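Monosaccharide ABC transporter substrate-binding protein, CUT2 family (Bradyrhizobium sp., PDB 4YHS) probably binds a monosaccharide or related solute in the periplasm and delivers it to the membrane components of a CUT2-family ABC importer. Local coordinates at residues A[199-204]-A[221-226]; A[246-251]-A[271-276]; A[294-299]-A[326-331]. One frame throughout, in Å; residues are numbered along the deposited sequence.

Contact 1 of 3, residues A[199-204]-A[221-226]; sequences WVEAAN and PKYGDT
Y223 reaches from its loop to the side of helix 198-211 and contributes more buried surface to the contact than any other residue. From CB the side chain runs with CG anti to the carbonyl carbon (chi1 -60°), which carries one ring edge along the helix. CD1 comes first, 4.0 Å from V200 CG1. The next atom, CE1, touches the same methyl at 3.9 Å; V200 CG1 lies at the ring's edge, in its plane. CE1 also lies 3.8 Å from E201 OE2, with the carboxylate and ring planes 32° apart; that oxygen is hydrogen-bonded to the backbone N of G196. At the tip, Y223 OH is 3.8 Å from N204 ND2, and the amide is turned 60° from the ring while its OD1 accepts a bond from W190 NE1. No hydrogen bond crosses between the segments. The arrangement belongs to one lobe of the periplasmic binding protein fold, where the loop leaving strand 216-218 passes beside the preceding helix. An alanine for Y223 is likely to open a gap beside V200 CG1 and lose the contacts with E201 and N204. Nearer the start of the helix, the W199 indole carries V200 CG2 over one face, 3.5 Å above its plane, and its far edge meets the T226 methyl, with CH2 4.0 Å from CG2; the indole side chain is about 4 Å from a bound Bis-Tris, probably beside the ligand pocket.

Contact 2 of 3, residues A[246-251]-A[271-276]; sequences RYVAGT and VDLLAF
R246 and D272 open a parallel strand pair, 247-250 beside 272-275, the two strands of a beta-alpha-beta unit whose connecting helix is 252-264. The axes run 4.7 Å apart at 13°. Backbone bonds form the usual parallel ladder: R246 O receives D272 N, V248 N gives to D272 O and V248 O accepts from L274 N, then G250 repeats the pattern with L274 O and F276 N. Charge is added at the start of the ladder. R246 NH1 donates to D272 OD2 at 2.7 Å, with the oxygen in the guanidinium plane but approached on its anti side; NH2 adds a weak bond to the same atom. Bending at chi2 (63°) brings the arginine back beside the aspartate although its CB leads away from it. Apolar contacts line both faces. On the Y247 and A249 face, Y247 CD1 touches L274 CD1 at 3.6 Å, while Y247 OH is hydrogen-bonded to H179 NE2. On the V248 face, towards helix 252-264, V248 CB meets L273 CD2 and V248 CG2 meets V271 CG1, each at 3.7 Å. Beyond the strands the F276 ring lies against the turn into that helix, its CD2 3.2 Å from G250 O.

Contact 3 of 3, residues A[294-299]-A[326-331]; sequences APADSM and KIFVVD
A294 and V330 make the tightly bonded end of this antiparallel pairing, which joins strand 293-296 to 322-331 in the mixed sheet of the periplasmic binding protein fold. As a hydrogen-bonded pair they exchange two backbone bonds: A294 N gives to V330 O at 3.1 Å, in the carbonyl plane, and A294 O takes V330 N at 2.8 Å, tilted from its plane. A third bond, from A296 N to F328 O, is nearly straight, with an N-H...O angle of 163°. Between these pairs P295 faces V329 as the non-hydrogen-bonded pair, where a proline nitrogen, lacking a hydrogen, costs the ladder nothing. There the chains approach to 4.0 Å between P295 CA and V329 CA. Side chains fill in on both faces. P295 CB touches I327 CG2 at 3.8 Å, the methyl that stands anti to the isoleucine's backbone N. On the other face A296 CB meets V330 CG2 at 4.1 Å.

Past A296 the backbone ladder ends, and a water joins the segments beside the remaining side-chain contacts. It donates to A296 O and K326 O and accepts from S298 OG, so one molecule bridges both segments. The F328 ring is more loosely applied than the aliphatic groups: its CZ stays 4.4 Å from A296 CB, and CE1 is 3.9 Å from S298 OG, which is also hydrogen-bonded to Y29 OH. D297 turns its carboxylate away from the pairing, where OD2 is hydrogen-bonded to Y72 OH, and its side chain is about 5 Å from a bound Bis-Tris, consistent with a position beside the ligand pocket. Helix 164-178 packs against P295, I327 and V329, helix 299-314 begins directly after S298, and strand 29-35 borders 322-331 through K326 and F328.

How the contacts relate
Following the chain from the N terminus, contact 1 comes first, closing the excursion through the rest of helix 198-211 and strand 216-218. Contact 2 then closes the crossover through helix 252-264, and contact 3 closes the longer excursion through helix 299-314 and the start of strand 322-331. The three follow in series; none nests within or crosses another. F276 joins contacts 1 and 2, its ring meeting A203 and W199, while T226 and T251 touch through their methyls. Contact 3 abuts contact 2 where P295 packs on the carbonyls of A275 and F276. The four-stranded parallel sheet is thereby linked to the mixed sheet. Contacts 1 and 3 do not touch.

Contact 1 of 3, residues A[199-204]-A[221-226]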
loop_
_atom_site.group_PDB
_atom_site.type_symbol
_atom_site.label_atom_id
_atom_site.label_comp_id
_atom_site.label_asym_id
_atom_site.label_seq_id
_atom_site.Cartn_x
_atom_site.Cartn_y
_atom_site.Cartn_z
ATOM N N TRP A 199 -9.423 4.197 -5.328
ATOM C CA TRP A 199 -8.209 3.402 -5.507
ATOM C C TRP A 199 -8.263 2.545 -6.775
ATOM O O TRP A 199 -7.260 2.361 -7.468
ATOM C CB TRP A 199 -7.952 2.510 -4.271
ATOM C CG TRP A 199 -8.983 1.407 -3.967
ATOM C CD1 TRP A 199 -10.203 1.558 -3.383
ATOM C CD2 TRP A 199 -8.833 0.003 -4.219
ATOM N NE1 TRP A 199 -10.830 0.337 -3.261
ATOM C CE2 TRP A 199 -10.004 -0.632 -3.770
ATOM C CE3 TRP A 199 -7.819 -0.775 -4.783
ATOM C CZ2 TRP A 199 -10.186 -1.997 -3.867
ATOM C CZ3 TRP A 199 -8.009 -2.123 -4.882
ATOM C CH2 TRP A 199 -9.175 -2.726 -4.424
ATOM N N VAL A 200 -9.437 2.004 -7.053
ATOM C CA VAL A 200 -9.660 1.179 -8.233
ATOM C C VAL A 200 -9.489 1.977 -9.524
ATOM O O VAL A 200 -8.817 1.534 -10.470
ATOM C CB VAL A 200 -11.086 0.560 -8.199
ATOM C CG1 VAL A 200 -11.404 -0.118 -9.484
ATOM C CG2 VAL A 200 -11.198 -0.391 -7.033
ATOM N N GLU A 201 -10.156 3.128 -9.593
ATOM C CA GLU A 201 -10.118 3.944 -10.793
ATOM C C GLU A 201 -8.692 4.478 -11.026
ATOM O O GLU A 201 -8.266 4.620 -12.170
ATOM C CB GLU A 201 -11.139 5.064 -10.694
ATOM C CG GLU A 201 -12.561 4.528 -10.565
ATOM C CD GLU A 201 -13.049 3.782 -11.827
ATOM O OE1 GLU A 201 -12.472 3.992 -12.913
ATOM O OE2 GLU A 201 -14.014 2.986 -11.739
ATOM N N ALA A 202 -7.952 4.750 -9.954
ATOM C CA ALA A 202 -6.544 5.167 -10.101
ATOM C C ALA A 202 -5.661 4.023 -10.620
ATOM O O ALA A 202 -4.864 4.212 -11.518
ATOM C CB ALA A 202 -5.990 5.687 -8.770
ATOM N N ALA A 203 -5.796 2.840 -10.057
ATOM C CA ALA A 203 -5.045 1.674 -10.525
ATOM C C ALA A 203 -5.410 1.349 -11.975
ATOM O O ALA A 203 -4.548 1.019 -12.783
ATOM C CB ALA A 203 -5.303 0.470 -9.606
ATOM N N ASN A 204 -6.697 1.467 -12.315
ATOM C CA ASN A 204 -7.122 1.268 -13.685
ATOM C C ASN A 204 -6.442 2.215 -14.680
ATOM O O ASN A 204 -5.913 1.762 -15.709
ATOM C CB ASN A 204 -8.648 1.404 -13.803
ATOM C CG ASN A 204 -9.139 1.147 -15.216
ATOM O OD1 ASN A 204 -9.017 0.034 -15.746
ATOM N ND2 ASN A 204 -9.664 2.185 -15.851
ATOM N N PRO A 221 -12.673 -3.859 -18.889
ATOM C CA PRO A 221 -12.566 -4.134 -17.453
ATOM C C PRO A 221 -13.824 -4.753 -16.880
ATOM O O PRO A 221 -14.943 -4.331 -17.213
ATOM C CB PRO A 221 -12.316 -2.749 -16.852
ATOM C CG PRO A 221 -12.818 -1.792 -17.862
ATOM C CD PRO A 221 -12.479 -2.423 -19.170
ATOM N N LYS A 222 -13.620 -5.739 -16.014
ATOM C CA LYS A 222 -14.692 -6.407 -15.305
ATOM C C LYS A 222 -14.537 -6.055 -13.845
ATOM O O LYS A 222 -13.674 -6.591 -13.158
ATOM C CB LYS A 222 -14.642 -7.927 -15.528
ATOM C CG LYS A 222 -14.984 -8.353 -16.935
ATOM C CD LYS A 222 -16.462 -8.167 -17.223
ATOM C CE LYS A 222 -16.684 -8.070 -18.726
ATOM N NZ LYS A 222 -18.103 -7.970 -19.043
ATOM N N TYR A 223 -15.362 -5.110 -13.402
ATOM C CA TYR A 223 -15.379 -4.649 -12.016
ATOM C C TYR A 223 -16.245 -5.514 -11.144
ATOM O O TYR A 223 -17.178 -6.152 -11.626
ATOM C CB TYR A 223 -15.925 -3.220 -11.935
ATOM C CG TYR A 223 -15.141 -2.192 -12.702
ATOM C CD1 TYR A 223 -14.072 -1.518 -12.115
ATOM C CD2 TYR A 223 -15.500 -1.856 -13.994
ATOM C CE1 TYR A 223 -13.371 -0.558 -12.809
ATOM C CE2 TYR A 223 -14.800 -0.905 -14.703
ATOM C CZ TYR A 223 -13.754 -0.243 -14.100
ATOM O OH TYR A 223 -13.057 0.716 -14.797
ATOM N N GLY A 224 -15.931 -5.528 -9.855
ATOM C CA GLY A 224 -16.814 -6.112 -8.867
ATOM C C GLY A 224 -16.211 -5.957 -7.488
ATOM O O GLY A 224 -15.041 -5.552 -7.358
ATOM N N ASP A 225 -17.015 -6.252 -6.465
ATOM C CA ASP A 225 -16.558 -6.194 -5.075
ATOM C C ASP A 225 -15.396 -7.173 -4.847
ATOM O O ASP A 225 -15.287 -8.178 -5.549
ATOM C CB ASP A 225 -17.705 -6.523 -4.108
ATOM C CG ASP A 225 -18.790 -5.460 -4.091
ATOM O OD1 ASP A 225 -18.473 -4.262 -4.271
ATOM O OD2 ASP A 225 -19.968 -5.828 -3.888
ATOM N N THR A 226 -14.560 -6.877 -3.851
ATOM C CA THR A 226 -13.378 -7.683 -3.533
ATOM C C THR A 226 -13.741 -8.910 -2.692
ATOM O O THR A 226 -13.095 -9.197 -1.691
ATOM C CB THR A 226 -12.320 -6.859 -2.783
ATOM O OG1 THR A 226 -12.967 -6.096 -1.762
ATOM C CG2 THR A 226 -11.576 -5.912 -3.744
#

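Contact 2 of 3, residues A[246-251]-A[271-276]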
loop_
_atom_site.group_PDB
_atom_site.type_symbol
_atom_site.label_atom_id
_atom_site.label_comp_id
_atom_site.label_asym_id
_atom_site.label_seq_id
_atom_site.Cartn_x
_atom_site.Cartn_y
_atom_site.Cartn_z
ATOM N N ARG A 246 -4.248 -14.747 -22.119
ATOM C CA ARG A 246 -2.882 -15.116 -21.707
ATOM C C ARG A 246 -2.603 -14.728 -20.241
ATOM O O ARG A 246 -1.876 -15.426 -19.531
ATOM C CB ARG A 246 -1.874 -14.450 -22.645
ATOM C CG ARG A 246 -0.427 -14.741 -22.317
ATOM C CD ARG A 246 -0.107 -16.227 -22.449
ATOM N NE ARG A 246 1.281 -16.477 -22.071
ATOM C CZ ARG A 246 1.700 -16.654 -20.824
ATOM N NH1 ARG A 246 0.839 -16.631 -19.806
ATOM N NH2 ARG A 246 2.991 -16.857 -20.597
ATOM N N TYR A 247 -3.180 -13.614 -19.796
ATOM C CA TYR A 247 -3.014 -13.156 -18.412
ATOM C C TYR A 247 -4.328 -12.784 -17.778
ATOM O O TYR A 247 -5.194 -12.211 -18.432
ATOM C CB TYR A 247 -2.111 -11.928 -18.307
ATOM C CG TYR A 247 -0.728 -12.139 -18.825
ATOM C CD1 TYR A 247 0.216 -12.790 -18.066
ATOM C CD2 TYR A 247 -0.376 -11.691 -20.088
ATOM C CE1 TYR A 247 1.489 -12.990 -18.535
ATOM C CE2 TYR A 247 0.907 -11.890 -20.585
ATOM C CZ TYR A 247 1.836 -12.537 -19.779
ATOM O OH TYR A 247 3.114 -12.760 -20.215
ATOM N N VAL A 248 -4.437 -13.101 -16.491
ATOM C CA VAL A 248 -5.521 -12.651 -15.641
ATOM C C VAL A 248 -4.893 -11.732 -14.604
ATOM O O VAL A 248 -4.060 -12.167 -13.803
ATOM C CB VAL A 248 -6.241 -13.826 -14.976
ATOM C CG1 VAL A 248 -7.129 -13.372 -13.804
ATOM C CG2 VAL A 248 -7.038 -14.581 -16.021
ATOM N N ALA A 249 -5.232 -10.456 -14.672
ATOM C CA ALA A 249 -4.657 -9.480 -13.761
ATOM C C ALA A 249 -5.755 -8.700 -13.089
ATOM O O ALA A 249 -6.778 -8.389 -13.703
ATOM C CB ALA A 249 -3.731 -8.527 -14.481
ATOM N N GLY A 250 -5.520 -8.339 -11.832
ATOM C CA GLY A 250 -6.504 -7.524 -11.137
ATOM C C GLY A 250 -6.229 -7.469 -9.648
ATOM O O GLY A 250 -5.072 -7.455 -9.241
ATOM N N THR A 251 -7.272 -7.415 -8.824
ATOM C CA THR A 251 -7.029 -7.303 -7.397
ATOM C C THR A 251 -6.331 -8.558 -6.872
ATOM O O THR A 251 -6.349 -9.641 -7.495
ATOM C CB THR A 251 -8.308 -7.101 -6.576
ATOM O OG1 THR A 251 -9.035 -8.326 -6.525
ATOM C CG2 THR A 251 -9.203 -5.982 -7.174
ATOM N N VAL A 271 -2.140 -19.703 -18.620
ATOM C CA VAL A 271 -2.613 -18.407 -18.183
ATOM C C VAL A 271 -1.837 -18.048 -16.938
ATOM O O VAL A 271 -1.810 -18.834 -15.988
ATOM C CB VAL A 271 -4.124 -18.435 -17.900
ATOM C CG1 VAL A 271 -4.608 -17.067 -17.364
ATOM C CG2 VAL A 271 -4.919 -18.898 -19.138
ATOM N N ASP A 272 -1.176 -16.887 -16.951
ATOM C CA ASP A 272 -0.503 -16.375 -15.770
ATOM C C ASP A 272 -1.308 -15.329 -15.021
ATOM O O ASP A 272 -2.111 -14.580 -15.606
ATOM C CB ASP A 272 0.853 -15.797 -16.157
ATOM C CG ASP A 272 1.871 -16.876 -16.410
ATOM O OD1 ASP A 272 2.246 -17.533 -15.440
ATOM O OD2 ASP A 272 2.266 -17.078 -17.572
ATOM N N LEU A 273 -1.095 -15.303 -13.710
ATOM C CA LEU A 273 -1.875 -14.447 -12.815
ATOM C C LEU A 273 -1.044 -13.298 -12.280
ATOM O O LEU A 273 0.120 -13.480 -11.911
ATOM C CB LEU A 273 -2.442 -15.273 -11.675
ATOM C CG LEU A 273 -3.134 -16.561 -12.110
ATOM C CD1 LEU A 273 -3.562 -17.378 -10.903
ATOM C CD2 LEU A 273 -4.359 -16.232 -12.973
ATOM N N LEU A 274 -1.649 -12.115 -12.212
ATOM C CA LEU A 274 -0.981 -10.982 -11.593
ATOM C C LEU A 274 -1.967 -10.236 -10.730
ATOM O O LEU A 274 -3.173 -10.240 -11.015
ATOM C CB LEU A 274 -0.379 -10.048 -12.655
ATOM C CG LEU A 274 0.803 -10.493 -13.518
ATOM C CD1 LEU A 274 0.345 -11.202 -14.784
ATOM C CD2 LEU A 274 1.624 -9.273 -13.865
ATOM N N ALA A 275 -1.459 -9.626 -9.653
ATOM C CA ALA A 275 -2.243 -8.714 -8.834
ATOM C C ALA A 275 -1.597 -7.326 -8.923
ATOM O O ALA A 275 -0.395 -7.229 -9.219
ATOM C CB ALA A 275 -2.310 -9.199 -7.373
ATOM N N PHE A 276 -2.366 -6.257 -8.687
ATOM C CA PHE A 276 -1.755 -4.921 -8.654
ATOM C C PHE A 276 -1.529 -4.427 -7.221
ATOM O O PHE A 276 -1.203 -3.253 -7.007
ATOM C CB PHE A 276 -2.559 -3.876 -9.466
ATOM C CG PHE A 276 -3.953 -3.594 -8.968
ATOM C CD1 PHE A 276 -4.192 -2.587 -8.038
ATOM C CD2 PHE A 276 -5.035 -4.274 -9.506
ATOM C CE1 PHE A 276 -5.499 -2.291 -7.610
ATOM C CE2 PHE A 276 -6.325 -3.972 -9.106
ATOM C CZ PHE A 276 -6.561 -2.989 -8.152
#

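Contact 3 of 3, residues A[294-299]-A[326-331]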
loop_
_atom_site.group_PDB
_atom_site.type_symbol
_atom_site.label_atom_id
_atom_site.label_comp_id
_atom_site.label_asym_id
_atom_site.label_seq_id
_atom_site.Cartn_x
_atom_site.Cartn_y
_atom_site.Cartn_z
ATOM N N ALA A 294 3.288 -9.292 -8.565
ATOM C CA ALA A 294 2.483 -8.213 -8.002
ATOM C C ALA A 294 3.435 -7.124 -7.481
ATOM O O ALA A 294 4.515 -7.441 -7.027
ATOM C CB ALA A 294 1.588 -8.726 -6.853
ATOM N N PRO A 295 3.014 -5.855 -7.523
ATOM C CA PRO A 295 3.826 -4.785 -6.926
ATOM C C PRO A 295 3.731 -4.789 -5.406
ATOM O O PRO A 295 2.711 -5.210 -4.849
ATOM C CB PRO A 295 3.204 -3.517 -7.477
ATOM C CG PRO A 295 1.774 -3.852 -7.652
ATOM C CD PRO A 295 1.762 -5.321 -8.107
ATOM N N ALA A 296 4.778 -4.301 -4.754
ATOM C CA ALA A 296 4.735 -4.116 -3.312
ATOM C C ALA A 296 4.876 -2.640 -3.015
ATOM O O ALA A 296 5.747 -1.985 -3.586
ATOM C CB ALA A 296 5.824 -4.909 -2.642
ATOM N N ASP A 297 4.049 -2.135 -2.113
ATOM C CA ASP A 297 4.158 -0.721 -1.672
ATOM C C ASP A 297 4.937 -0.588 -0.377
ATOM O O ASP A 297 5.083 0.520 0.160
ATOM C CB ASP A 297 2.783 -0.055 -1.526
ATOM C CG ASP A 297 1.991 -0.521 -0.306
ATOM O OD1 ASP A 297 2.292 -1.577 0.259
ATOM O OD2 ASP A 297 1.021 0.169 0.036
ATOM N N SER A 298 5.509 -1.695 0.062
ATOM C CA SER A 298 6.317 -1.693 1.287
ATOM C C SER A 298 5.546 -0.990 2.420
ATOM O O SER A 298 6.027 -0.006 3.015
ATOM C CB SER A 298 7.670 -0.990 1.061
ATOM O OG SER A 298 8.487 -1.692 0.154
HETATM N N MSE A 299 4.333 -1.459 2.704
HETATM C CA MSE A 299 3.493 -0.773 3.702
HETATM C C MSE A 299 4.099 -0.775 5.097
HETATM O O MSE A 299 3.848 0.131 5.893
HETATM C CB MSE A 299 2.078 -1.379 3.745
HETATM C CG MSE A 299 1.800 -2.542 4.682
HETATM SE SE MSE A 299 2.685 -4.202 4.130
HETATM C CE MSE A 299 1.495 -4.833 2.677
ATOM N N LYS A 326 9.546 3.411 -2.954
ATOM C CA LYS A 326 9.531 3.196 -4.394
ATOM C C LYS A 326 8.892 1.864 -4.686
ATOM O O LYS A 326 9.320 0.814 -4.208
ATOM C CB LYS A 326 10.944 3.253 -4.961
ATOM C CG LYS A 326 11.044 3.036 -6.442
ATOM C CD LYS A 326 10.742 4.317 -7.169
ATOM C CE LYS A 326 10.819 4.169 -8.698
ATOM N NZ LYS A 326 10.275 5.389 -9.360
ATOM N N ILE A 327 7.857 1.895 -5.500
ATOM C CA ILE A 327 7.122 0.676 -5.786
ATOM C C ILE A 327 7.913 -0.162 -6.791
ATOM O O ILE A 327 8.471 0.371 -7.750
ATOM C CB ILE A 327 5.729 1.008 -6.317
ATOM C CG1 ILE A 327 4.892 1.629 -5.210
ATOM C CG2 ILE A 327 5.043 -0.254 -6.879
ATOM C CD1 ILE A 327 3.723 2.456 -5.734
ATOM N N PHE A 328 7.956 -1.478 -6.547
ATOM C CA PHE A 328 8.656 -2.424 -7.404
ATOM C C PHE A 328 7.835 -3.689 -7.500
ATOM O O PHE A 328 7.044 -4.011 -6.598
ATOM C CB PHE A 328 10.069 -2.753 -6.880
ATOM C CG PHE A 328 10.096 -3.328 -5.480
ATOM C CD1 PHE A 328 10.151 -2.485 -4.373
ATOM C CD2 PHE A 328 10.127 -4.696 -5.269
ATOM C CE1 PHE A 328 10.202 -2.992 -3.072
ATOM C CE2 PHE A 328 10.160 -5.212 -3.971
ATOM C CZ PHE A 328 10.202 -4.359 -2.877
ATOM N N VAL A 329 8.033 -4.408 -8.607
ATOM C CA VAL A 329 7.231 -5.585 -8.870
ATOM C C VAL A 329 7.991 -6.797 -8.324
ATOM O O VAL A 329 9.156 -6.994 -8.638
ATOM C CB VAL A 329 6.938 -5.750 -10.365
ATOM C CG1 VAL A 329 6.273 -7.071 -10.639
ATOM C CG2 VAL A 329 6.065 -4.579 -10.868
ATOM N N VAL A 330 7.294 -7.595 -7.522
ATOM C CA VAL A 330 7.821 -8.832 -7.001
ATOM C C VAL A 330 7.418 -10.042 -7.859
ATOM O O VAL A 330 6.218 -10.226 -8.160
ATOM C CB VAL A 330 7.321 -9.027 -5.567
ATOM C CG1 VAL A 330 7.788 -10.356 -5.003
ATOM C CG2 VAL A 330 7.815 -7.870 -4.700
ATOM N N ASP A 331 8.403 -10.885 -8.180
ATOM C CA ASP A 331 8.160 -12.105 -8.955
ATOM C C ASP A 331 9.130 -13.183 -8.512
ATOM O O ASP A 331 9.841 -12.998 -7.535
ATOM C CB ASP A 331 8.283 -11.860 -10.465
ATOM C CG ASP A 331 9.657 -11.427 -10.913
ATOM O OD1 ASP A 331 10.658 -11.529 -10.162
ATOM O OD2 ASP A 331 9.728 -10.994 -12.087
HETATM O O HOH W 1 7.682 -0.431 -2.196
#